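Local structure of 4'-phospho-dehydrooxetanocin synthase (Bacillus megaterium, 5UL3) at residues M475-Q478 with L479-G482; L593-A596 with C597-I601; G606-Y609 with T610-S613; K683-I686 with L687-T691. The protein catalyses the oxidative ring contraction of dAMP to an oxetane aldehyde in oxetanocin A biosynthesis, using S-adenosylmethionine, a [4Fe-4S] cluster and cobalamin. All blocks are in the same frame, centred on the assembly; numbering follows the deposited sequence. Where two conformers were deposited one is given.

Contact 1 (M475-Q478 with L479-G482); sequences MFDQ and LMKG
D477 and M480 close a type I beta turn in the largely buried loop that leaves strand 470-473, the last strand of the partial radical SAM barrel, and runs on to helix 484-493. The amide N of M480 donates to O of D477 at 3.1 Å, the bond that defines the turn; the donor stands well above the plane of that carbonyl. A water links O of Q478 and O of M480, donating to both at 2.7 Å.

The two side chains cross at roughly a right angle. M480 leaves the backbone extended and bends only at its last torsion (chi3 -64°), which turns CE back over the earlier residues: the methyl CE of M480 lies 3.4 Å from OD1 of D477 and 3.5 Å from O of M475. Both oxygens are also held by NE2 of Q442, so the methyl fills in beside atoms already bonded. D477 has CG between its own N and carbonyl carbon (chi1 71°), a setting that brings the carboxylate back toward the turn. There OD1 forms a salt bridge with R445, and OD2 accepts a hydrogen bond from the hydroxyl of Y552. Q478 points away, and its NE2 reaches O of M544, next to E545, which binds S-adenosylmethionine.

With an arginine, a glutamine and a tyrosine around it, the buried D477 carboxylate probably stays ionised; its salt bridge to R445 and hydrogen bond to Y552 tie the turn to helices 440-445 and 551-563.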
loop_
_atom_site.group_PDB
_atom_site.type_symbol
_atom_site.label_atom_id
_atom_site.label_comp_id
_atom_site.label_asym_id
_atom_site.label_seq_id
_atom_site.Cartn_x
_atom_site.Cartn_y
_atom_site.Cartn_z
ATOM N N MET A 475 -6.039 -12.855 15.196
ATOM C CA MET A 475 -6.590 -13.603 16.329
ATOM C C MET A 475 -5.718 -14.806 16.682
ATOM O O MET A 475 -5.362 -15.008 17.848
ATOM C CB MET A 475 -8.017 -14.047 15.989
ATOM C CG MET A 475 -8.656 -15.037 17.005
ATOM S SD MET A 475 -8.938 -14.237 18.595
ATOM C CE MET A 475 -10.294 -13.129 18.173
ATOM N N PHE A 476 -5.361 -15.605 15.685
ATOM C CA PHE A 476 -4.651 -16.865 15.869
ATOM C C PHE A 476 -3.183 -16.722 15.482
ATOM O O PHE A 476 -2.858 -16.112 14.460
ATOM C CB PHE A 476 -5.295 -17.960 15.016
ATOM C CG PHE A 476 -6.758 -18.191 15.309
ATOM C CD1 PHE A 476 -7.147 -18.915 16.434
ATOM C CD2 PHE A 476 -7.738 -17.725 14.445
ATOM C CE1 PHE A 476 -8.483 -19.152 16.701
ATOM C CE2 PHE A 476 -9.090 -17.956 14.712
ATOM C CZ PHE A 476 -9.460 -18.676 15.839
ATOM N N ASP A 477 -2.283 -17.287 16.292
ATOM C CA ASP A 477 -0.898 -17.403 15.852
ATOM C C ASP A 477 -0.340 -18.738 16.325
ATOM O O ASP A 477 -0.773 -19.283 17.344
ATOM C CB ASP A 477 -0.009 -16.238 16.322
ATOM C CG ASP A 477 0.284 -16.261 17.818
ATOM O OD1 ASP A 477 -0.662 -16.106 18.611
ATOM O OD2 ASP A 477 1.483 -16.368 18.193
ATOM N N GLN A 478 0.628 -19.248 15.561
ATOM C CA GLN A 478 1.010 -20.651 15.648
ATOM C C GLN A 478 1.715 -20.990 16.955
ATOM O O GLN A 478 1.683 -22.152 17.374
ATOM C CB GLN A 478 1.896 -21.021 14.453
ATOM C CG GLN A 478 1.150 -21.107 13.111
ATOM C CD GLN A 478 1.023 -19.768 12.383
ATOM O OE1 GLN A 478 1.331 -18.706 12.930
ATOM N NE2 GLN A 478 0.586 -19.828 11.133
ATOM N N LEU A 479 2.327 -20.017 17.620
ATOM C CA LEU A 479 3.029 -20.307 18.864
ATOM C C LEU A 479 2.143 -20.166 20.093
ATOM O O LEU A 479 2.634 -20.352 21.212
ATOM C CB LEU A 479 4.261 -19.401 19.000
ATOM C CG LEU A 479 5.268 -19.587 17.862
ATOM C CD1 LEU A 479 6.502 -18.704 18.026
ATOM C CD2 LEU A 479 5.664 -21.058 17.758
ATOM N N MET A 480 0.855 -19.867 19.920
ATOM C CA MET A 480 -0.048 -19.708 21.051
ATOM C C MET A 480 -0.316 -21.058 21.708
ATOM O O MET A 480 -0.658 -22.033 21.033
ATOM C CB MET A 480 -1.378 -19.098 20.603
ATOM C CG MET A 480 -2.336 -18.766 21.764
ATOM S SD MET A 480 -3.982 -18.318 21.157
ATOM C CE MET A 480 -3.603 -16.805 20.234
ATOM N N LYS A 481 -0.194 -21.096 23.028
ATOM C CA LYS A 481 -0.432 -22.300 23.816
ATOM C C LYS A 481 -1.654 -22.078 24.690
ATOM O O LYS A 481 -1.693 -21.123 25.476
ATOM C CB LYS A 481 0.794 -22.643 24.665
ATOM C CG LYS A 481 1.964 -23.155 23.845
ATOM C CD LYS A 481 3.104 -23.664 24.718
ATOM C CE LYS A 481 4.176 -24.312 23.856
ATOM N NZ LYS A 481 5.331 -24.778 24.670
ATOM N N GLY A 482 -2.633 -22.962 24.561
ATOM C CA GLY A 482 -3.855 -22.872 25.334
ATOM C C GLY A 482 -4.800 -21.829 24.774
ATOM O O GLY A 482 -4.522 -21.161 23.780
HETATM O O HOH W 1 -0.652 -22.926 18.530
#

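Contact 2 (L593-A596 with C597-I601); sequences LSEA and CQMWI
From L593 to I601 the backbone is regular alpha-helix, with N-H groups of C597, Q598, M599 and W600 bonded to the carbonyls of L593, S594, E595 and A596 at 2.8 to 3.0 Å. Side chains of the later residues rest mostly on those carbonyls.

M599 does so most closely. Its CG, beside its own N (chi1 -63°), sits 3.3 Å from O of E595, which already accepts the N-H of M599. The sulfur SD of M599 then runs past the aliphatic part of E595, 4.3 Å from CG of E595. C597 takes a similar first torsion (chi1 -73°), and this swings SG of C597 back along the helix to 3.4 Å from O of L593. E595 itself is extended through CG, carrying its carboxylate out from the helix to K683 of helix 683-709, with which OE1 forms a salt bridge.

Q598 and W600 lead off from this turn. NE2 of Q598 bonds to OD1 of D602, one turn on. W600 sends its indole toward helix 620-648, where NE1 meets the hydroxyl of S637. S594 makes its own hydrogen bond to S543 on a neighbouring loop. The small A596 methyl faces helix 683-709, where A596 touches I686 and M690.

The helix is thus divided into faces: L593, A596, C597 and W600 are buried, E595 and Q598 on the exposed side. Such an amphipathic segment is what a helix bundle calls for, here the C-terminal one of this enzyme.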
loop_
_atom_site.group_PDB
_atom_site.type_symbol
_atom_site.label_atom_id
_atom_site.label_comp_id
_atom_site.label_asym_id
_atom_site.label_seq_id
_atom_site.Cartn_x
_atom_site.Cartn_y
_atom_site.Cartn_z
ATOM N N LEU A 593 -9.001 -24.744 15.707
ATOM C CA LEU A 593 -9.897 -23.596 15.762
ATOM C C LEU A 593 -9.620 -22.630 14.614
ATOM O O LEU A 593 -10.554 -22.091 14.004
ATOM C CB LEU A 593 -9.746 -22.888 17.102
ATOM C CG LEU A 593 -10.328 -23.576 18.332
ATOM C CD1 LEU A 593 -9.820 -22.830 19.560
ATOM C CD2 LEU A 593 -11.836 -23.565 18.276
ATOM N N SER A 594 -8.341 -22.417 14.299
ATOM C CA SER A 594 -7.979 -21.574 13.165
ATOM C C SER A 594 -8.493 -22.172 11.864
ATOM O O SER A 594 -9.074 -21.468 11.031
ATOM C CB SER A 594 -6.461 -21.388 13.117
ATOM O OG SER A 594 -6.032 -20.926 11.837
ATOM N N GLU A 595 -8.301 -23.484 11.679
ATOM C CA GLU A 595 -8.805 -24.150 10.483
ATOM C C GLU A 595 -10.319 -24.025 10.371
ATOM O O GLU A 595 -10.844 -23.755 9.281
ATOM C CB GLU A 595 -8.397 -25.628 10.491
ATOM C CG GLU A 595 -8.824 -26.409 9.259
ATOM C CD GLU A 595 -8.493 -27.895 9.353
ATOM O OE1 GLU A 595 -9.036 -28.574 10.250
ATOM O OE2 GLU A 595 -7.691 -28.383 8.528
ATOM N N ALA A 596 -11.041 -24.234 11.475
ATOM C CA ALA A 596 -12.498 -24.133 11.423
ATOM C C ALA A 596 -12.938 -22.728 11.032
ATOM O O ALA A 596 -13.893 -22.562 10.270
ATOM C CB ALA A 596 -13.117 -24.511 12.765
ATOM N N CYS A 597 -12.265 -21.707 11.564
ATOM C CA CYS A 597 -12.623 -20.335 11.213
ATOM C C CYS A 597 -12.355 -20.054 9.740
ATOM O O CYS A 597 -13.138 -19.352 9.089
ATOM C CB CYS A 597 -11.873 -19.358 12.108
ATOM S SG CYS A 597 -12.507 -19.308 13.799
ATOM N N GLN A 598 -11.259 -20.590 9.187
ATOM C CA GLN A 598 -11.077 -20.477 7.739
ATOM C C GLN A 598 -12.203 -21.175 6.982
ATOM O O GLN A 598 -12.693 -20.659 5.971
ATOM C CB GLN A 598 -9.730 -21.046 7.301
ATOM C CG GLN A 598 -9.512 -20.885 5.806
ATOM C CD GLN A 598 -9.375 -19.419 5.420
ATOM O OE1 GLN A 598 -8.515 -18.711 5.947
ATOM N NE2 GLN A 598 -10.225 -18.957 4.514
ATOM N N MET A 599 -12.628 -22.354 7.445
ATOM C CA MET A 599 -13.728 -23.030 6.764
ATOM C C MET A 599 -15.025 -22.234 6.891
ATOM O O MET A 599 -15.829 -22.190 5.955
ATOM C CB MET A 599 -13.900 -24.448 7.324
ATOM C CG MET A 599 -12.686 -25.322 7.072
ATOM S SD MET A 599 -12.851 -26.968 7.839
ATOM C CE MET A 599 -13.514 -27.890 6.477
ATOM N N TRP A 600 -15.235 -21.589 8.035
ATOM C CA TRP A 600 -16.384 -20.704 8.185
ATOM C C TRP A 600 -16.340 -19.601 7.137
ATOM O O TRP A 600 -17.323 -19.355 6.438
ATOM C CB TRP A 600 -16.390 -20.105 9.588
ATOM C CG TRP A 600 -17.469 -19.097 9.838
ATOM C CD1 TRP A 600 -17.368 -17.728 9.730
ATOM C CD2 TRP A 600 -18.804 -19.367 10.282
ATOM N NE1 TRP A 600 -18.570 -17.140 10.078
ATOM C CE2 TRP A 600 -19.465 -18.125 10.416
ATOM C CE3 TRP A 600 -19.506 -20.538 10.583
ATOM C CZ2 TRP A 600 -20.793 -18.029 10.832
ATOM C CZ3 TRP A 600 -20.822 -20.436 11.005
ATOM C CH2 TRP A 600 -21.451 -19.197 11.124
ATOM N N ILE A 601 -15.192 -18.934 7.018
ATOM C CA ILE A 601 -15.048 -17.861 6.033
ATOM C C ILE A 601 -15.336 -18.378 4.628
ATOM O O ILE A 601 -16.097 -17.770 3.866
ATOM C CB ILE A 601 -13.647 -17.238 6.138
ATOM C CG1 ILE A 601 -13.561 -16.437 7.436
ATOM C CG2 ILE A 601 -13.350 -16.390 4.882
ATOM C CD1 ILE A 601 -12.136 -16.121 7.904
#

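Contact 3 (G606-Y609 with T610-S613); sequences GVMY and TIKS
T610 spends both its donors on one acceptor, O of G606. N of T610 lies 3.0 Å from O of G606, and OG1 of T610 lies 2.7 Å from O of G606, the two arriving from opposite faces of the carbonyl plane. The hydroxyl can reach because OG1 sits beside the backbone N (chi1 -57°), facing back down the helix. Its proton goes to the carbonyl, so a buried threonine has its donor satisfied within its own helix.

The helix is kinked here: N of G606 and N of V607 have no bond to the turn before. From T610 on the bonding is regular, with I611 N to O of V607, K612 N to O of M608 and S613 N to O of Y609, all at 2.9 Å.

On the buried side the meeting is apolar. CD1 of I611 is 4.0 Å from CG1 of V607, and 3.9 Å from SD of M608. M608, bent at chi2 and chi3, lies alongside I611; helix 620-648 meets this pair through M630.

V607 and T610 also touch helix 720-730, both meeting T724. A threonine hydroxyl bonded to the carbonyl four residues back is a familiar helix feature, here on a helix packed within a bundle.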
loop_
_atom_site.group_PDB
_atom_site.type_symbol
_atom_site.label_atom_id
_atom_site.label_comp_id
_atom_site.label_asym_id
_atom_site.label_seq_id
_atom_site.Cartn_x
_atom_site.Cartn_y
_atom_site.Cartn_z
ATOM N N GLY A 606 -19.216 -16.666 -0.825
ATOM C CA GLY A 606 -19.958 -16.327 -2.037
ATOM C C GLY A 606 -21.135 -15.412 -1.760
ATOM O O GLY A 606 -21.321 -14.390 -2.434
ATOM N N VAL A 607 -21.939 -15.760 -0.756
ATOM C CA VAL A 607 -23.109 -14.957 -0.412
ATOM C C VAL A 607 -22.684 -13.597 0.136
ATOM O O VAL A 607 -23.238 -12.560 -0.244
ATOM C CB VAL A 607 -24.007 -15.714 0.585
ATOM C CG1 VAL A 607 -25.162 -14.850 1.016
ATOM C CG2 VAL A 607 -24.526 -17.000 -0.027
ATOM N N MET A 608 -21.701 -13.570 1.043
ATOM C CA MET A 608 -21.292 -12.280 1.597
ATOM C C MET A 608 -20.579 -11.409 0.566
ATOM O O MET A 608 -20.732 -10.175 0.583
ATOM C CB MET A 608 -20.414 -12.478 2.834
ATOM C CG MET A 608 -21.169 -13.077 4.011
ATOM S SD MET A 608 -22.828 -12.410 4.294
ATOM C CE MET A 608 -22.477 -10.653 4.484
ATOM N N TYR A 609 -19.810 -12.012 -0.345
ATOM C CA TYR A 609 -19.247 -11.224 -1.436
ATOM C C TYR A 609 -20.355 -10.602 -2.277
ATOM O O TYR A 609 -20.270 -9.434 -2.677
ATOM C CB TYR A 609 -18.347 -12.099 -2.310
ATOM C CG TYR A 609 -17.797 -11.409 -3.546
ATOM C CD1 TYR A 609 -16.583 -10.736 -3.504
ATOM C CD2 TYR A 609 -18.483 -11.449 -4.756
ATOM C CE1 TYR A 609 -16.071 -10.112 -4.633
ATOM C CE2 TYR A 609 -17.979 -10.830 -5.887
ATOM C CZ TYR A 609 -16.773 -10.165 -5.820
ATOM O OH TYR A 609 -16.267 -9.547 -6.942
ATOM N N THR A 610 -21.408 -11.369 -2.548
ATOM C CA THR A 610 -22.506 -10.859 -3.369
ATOM C C THR A 610 -23.234 -9.711 -2.672
ATOM O O THR A 610 -23.534 -8.686 -3.296
ATOM C CB THR A 610 -23.470 -11.994 -3.693
ATOM O OG1 THR A 610 -22.751 -13.046 -4.343
ATOM C CG2 THR A 610 -24.601 -11.500 -4.616
ATOM N N ILE A 611 -23.524 -9.869 -1.379
ATOM C CA ILE A 611 -24.156 -8.806 -0.600
ATOM C C ILE A 611 -23.296 -7.550 -0.622
ATOM O O ILE A 611 -23.796 -6.432 -0.804
ATOM C CB ILE A 611 -24.411 -9.297 0.834
ATOM C CG1 ILE A 611 -25.586 -10.292 0.838
ATOM C CG2 ILE A 611 -24.633 -8.118 1.806
ATOM C CD1 ILE A 611 -25.730 -11.059 2.123
ATOM N N LYS A 612 -21.987 -7.717 -0.454
ATOM C CA LYS A 612 -21.091 -6.564 -0.478
ATOM C C LYS A 612 -21.086 -5.900 -1.850
ATOM O O LYS A 612 -21.080 -4.665 -1.953
ATOM C CB LYS A 612 -19.683 -7.013 -0.075
ATOM C CG LYS A 612 -18.772 -5.934 0.485
ATOM C CD LYS A 612 -17.776 -6.571 1.476
ATOM C CE LYS A 612 -17.497 -8.047 1.129
ATOM N NZ LYS A 612 -16.527 -8.735 2.045
ATOM N N SER A 613 -21.082 -6.707 -2.913
ATOM C CA SER A 613 -21.111 -6.180 -4.273
ATOM C C SER A 613 -22.403 -5.416 -4.553
ATOM O O SER A 613 -22.377 -4.345 -5.173
ATOM C CB SER A 613 -20.945 -7.323 -5.275
ATOM O OG SER A 613 -21.075 -6.867 -6.606
#

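Contact 4 (K683-I686 with L687-T691); sequences KENI and LNVMT
L687, N688, V689 and M690 donate their backbone N-H groups to the carbonyls of K683, E684, N685 and I686, with lengths of 2.9 to 3.1 Å, forming the first turns of helix 683-709. The L687 carbonyl in turn takes both N and OG1 of T691, from opposite faces of its plane. The bond from OG1 of T691 to O of L687, 3.1 Å, comes from well above the plane, and OG1 also meets NE1 of W735.

Among the polar side chains, N688 folds back over the previous turn. With CG beside its own N (chi1 -79°), its amide only lies alongside O of E684; a water makes the link, donating to that oxygen and, weakly, to OD1 of N688. N685 is held from ahead of the helix: ND2 bonds to O of D680 and O of N677. K683 NZ reaches helix 588-617, where N592 OD1 and E595 OE1 receive it.

Aliphatic groups also rest on carbonyls. CG2 of V689 presses to 3.1 Å from O of N685, a tight approach, and CG2 of V689 lies 4.2 Å from ND2 of N685 as the two side chains pass at a slant. L687 sets CG 3.4 Å from O of K683.

The first helical turn is thus held by residues just ahead of it, with I686 and M690 on helix 588-617 and V689 on helix 620-648, as packing within the C-terminal helix bundle.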
loop_
_atom_site.group_PDB
_atom_site.type_symbol
_atom_site.label_atom_id
_atom_site.label_comp_id
_atom_site.label_asym_id
_atom_site.label_seq_id
_atom_site.Cartn_x
_atom_site.Cartn_y
_atom_site.Cartn_z
ATOM N N LYS A 683 -11.002 -32.175 15.665
ATOM C CA LYS A 683 -11.590 -31.548 14.482
ATOM C C LYS A 683 -13.050 -31.946 14.320
ATOM O O LYS A 683 -13.895 -31.113 13.968
ATOM C CB LYS A 683 -10.803 -31.934 13.230
ATOM C CG LYS A 683 -9.339 -31.540 13.226
ATOM C CD LYS A 683 -8.695 -31.966 11.914
ATOM C CE LYS A 683 -7.208 -31.702 11.892
ATOM N NZ LYS A 683 -6.901 -30.249 11.908
ATOM N N GLU A 684 -13.366 -33.214 14.594
ATOM C CA GLU A 684 -14.729 -33.701 14.428
ATOM C C GLU A 684 -15.690 -32.978 15.364
ATOM O O GLU A 684 -16.781 -32.566 14.954
ATOM C CB GLU A 684 -14.778 -35.212 14.661
ATOM C CG GLU A 684 -16.015 -35.886 14.088
ATOM C CD GLU A 684 -16.024 -37.390 14.311
ATOM O OE1 GLU A 684 -15.922 -37.826 15.480
ATOM O OE2 GLU A 684 -16.128 -38.135 13.313
ATOM N N ASN A 685 -15.310 -32.823 16.631
ATOM C CA ASN A 685 -16.202 -32.143 17.562
ATOM C C ASN A 685 -16.329 -30.667 17.204
ATOM O O ASN A 685 -17.427 -30.104 17.250
ATOM C CB ASN A 685 -15.708 -32.299 19.000
ATOM C CG ASN A 685 -16.715 -31.779 20.023
ATOM O OD1 ASN A 685 -17.887 -32.166 20.021
ATOM N ND2 ASN A 685 -16.264 -30.888 20.894
ATOM N N ILE A 686 -15.212 -30.031 16.844
ATOM C CA ILE A 686 -15.240 -28.614 16.490
ATOM C C ILE A 686 -16.168 -28.380 15.297
ATOM O O ILE A 686 -17.007 -27.471 15.319
ATOM C CB ILE A 686 -13.802 -28.113 16.243
ATOM C CG1 ILE A 686 -13.088 -27.944 17.580
ATOM C CG2 ILE A 686 -13.777 -26.786 15.477
ATOM C CD1 ILE A 686 -11.586 -27.734 17.466
ATOM N N LEU A 687 -16.076 -29.231 14.272
ATOM C CA LEU A 687 -16.974 -29.109 13.124
ATOM C C LEU A 687 -18.435 -29.273 13.526
ATOM O O LEU A 687 -19.308 -28.562 13.011
ATOM C CB LEU A 687 -16.605 -30.126 12.050
ATOM C CG LEU A 687 -15.357 -29.866 11.210
ATOM C CD1 LEU A 687 -15.432 -30.677 9.926
ATOM C CD2 LEU A 687 -15.183 -28.383 10.902
ATOM N N ASN A 688 -18.732 -30.226 14.422
ATOM C CA ASN A 688 -20.111 -30.410 14.873
ATOM C C ASN A 688 -20.614 -29.179 15.605
ATOM O O ASN A 688 -21.783 -28.798 15.472
ATOM C CB ASN A 688 -20.227 -31.625 15.803
ATOM C CG ASN A 688 -20.264 -32.942 15.062
ATOM O OD1 ASN A 688 -20.578 -33.002 13.871
ATOM N ND2 ASN A 688 -19.949 -34.019 15.775
ATOM N N VAL A 689 -19.751 -28.567 16.414
ATOM C CA VAL A 689 -20.116 -27.341 17.114
ATOM C C VAL A 689 -20.385 -26.228 16.107
ATOM O O VAL A 689 -21.358 -25.474 16.237
ATOM C CB VAL A 689 -19.006 -26.951 18.109
ATOM C CG1 VAL A 689 -19.309 -25.619 18.778
ATOM C CG2 VAL A 689 -18.814 -28.053 19.161
ATOM N N MET A 690 -19.528 -26.114 15.089
ATOM C CA MET A 690 -19.697 -25.058 14.091
ATOM C C MET A 690 -20.937 -25.288 13.238
ATOM O O MET A 690 -21.638 -24.330 12.894
ATOM C CB MET A 690 -18.449 -24.961 13.217
ATOM C CG MET A 690 -18.473 -23.790 12.242
ATOM S SD MET A 690 -16.839 -23.388 11.585
ATOM C CE MET A 690 -16.435 -24.839 10.613
ATOM N N THR A 691 -21.228 -26.548 12.882
ATOM C CA THR A 691 -22.484 -26.845 12.195
ATOM C C THR A 691 -23.672 -26.310 12.983
ATOM O O THR A 691 -24.640 -25.792 12.407
ATOM C CB THR A 691 -22.629 -28.356 11.974
ATOM O OG1 THR A 691 -21.640 -28.813 11.048
ATOM C CG2 THR A 691 -24.009 -28.689 11.433
HETATM O O HOH W 2 -17.955 -33.582 12.423
#

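In the fold
In chain order, contact 1 lies in the loop after strand 470-473, the edge strand of the barrel sheet, contacts 2 and 3 follow on helix 588-617, and contact 4 opens helix 683-709. Contacts 2 and 3 are 18 Å apart between centres on that one helix. Contact 1 touches contact 2 where CZ of F476 packs 3.7 Å from SG of C597, joining barrel to bundle. Contacts 2 and 4, 11 Å between centres, pair their helices: CB of A596 meets CG2 of I686 at 3.6 Å, and E595 OE1 bridges to K683 NZ at 3.2 Å. Contact 3 touches none of the others. The catalytic barrel thus leans directly on the C-terminal helices.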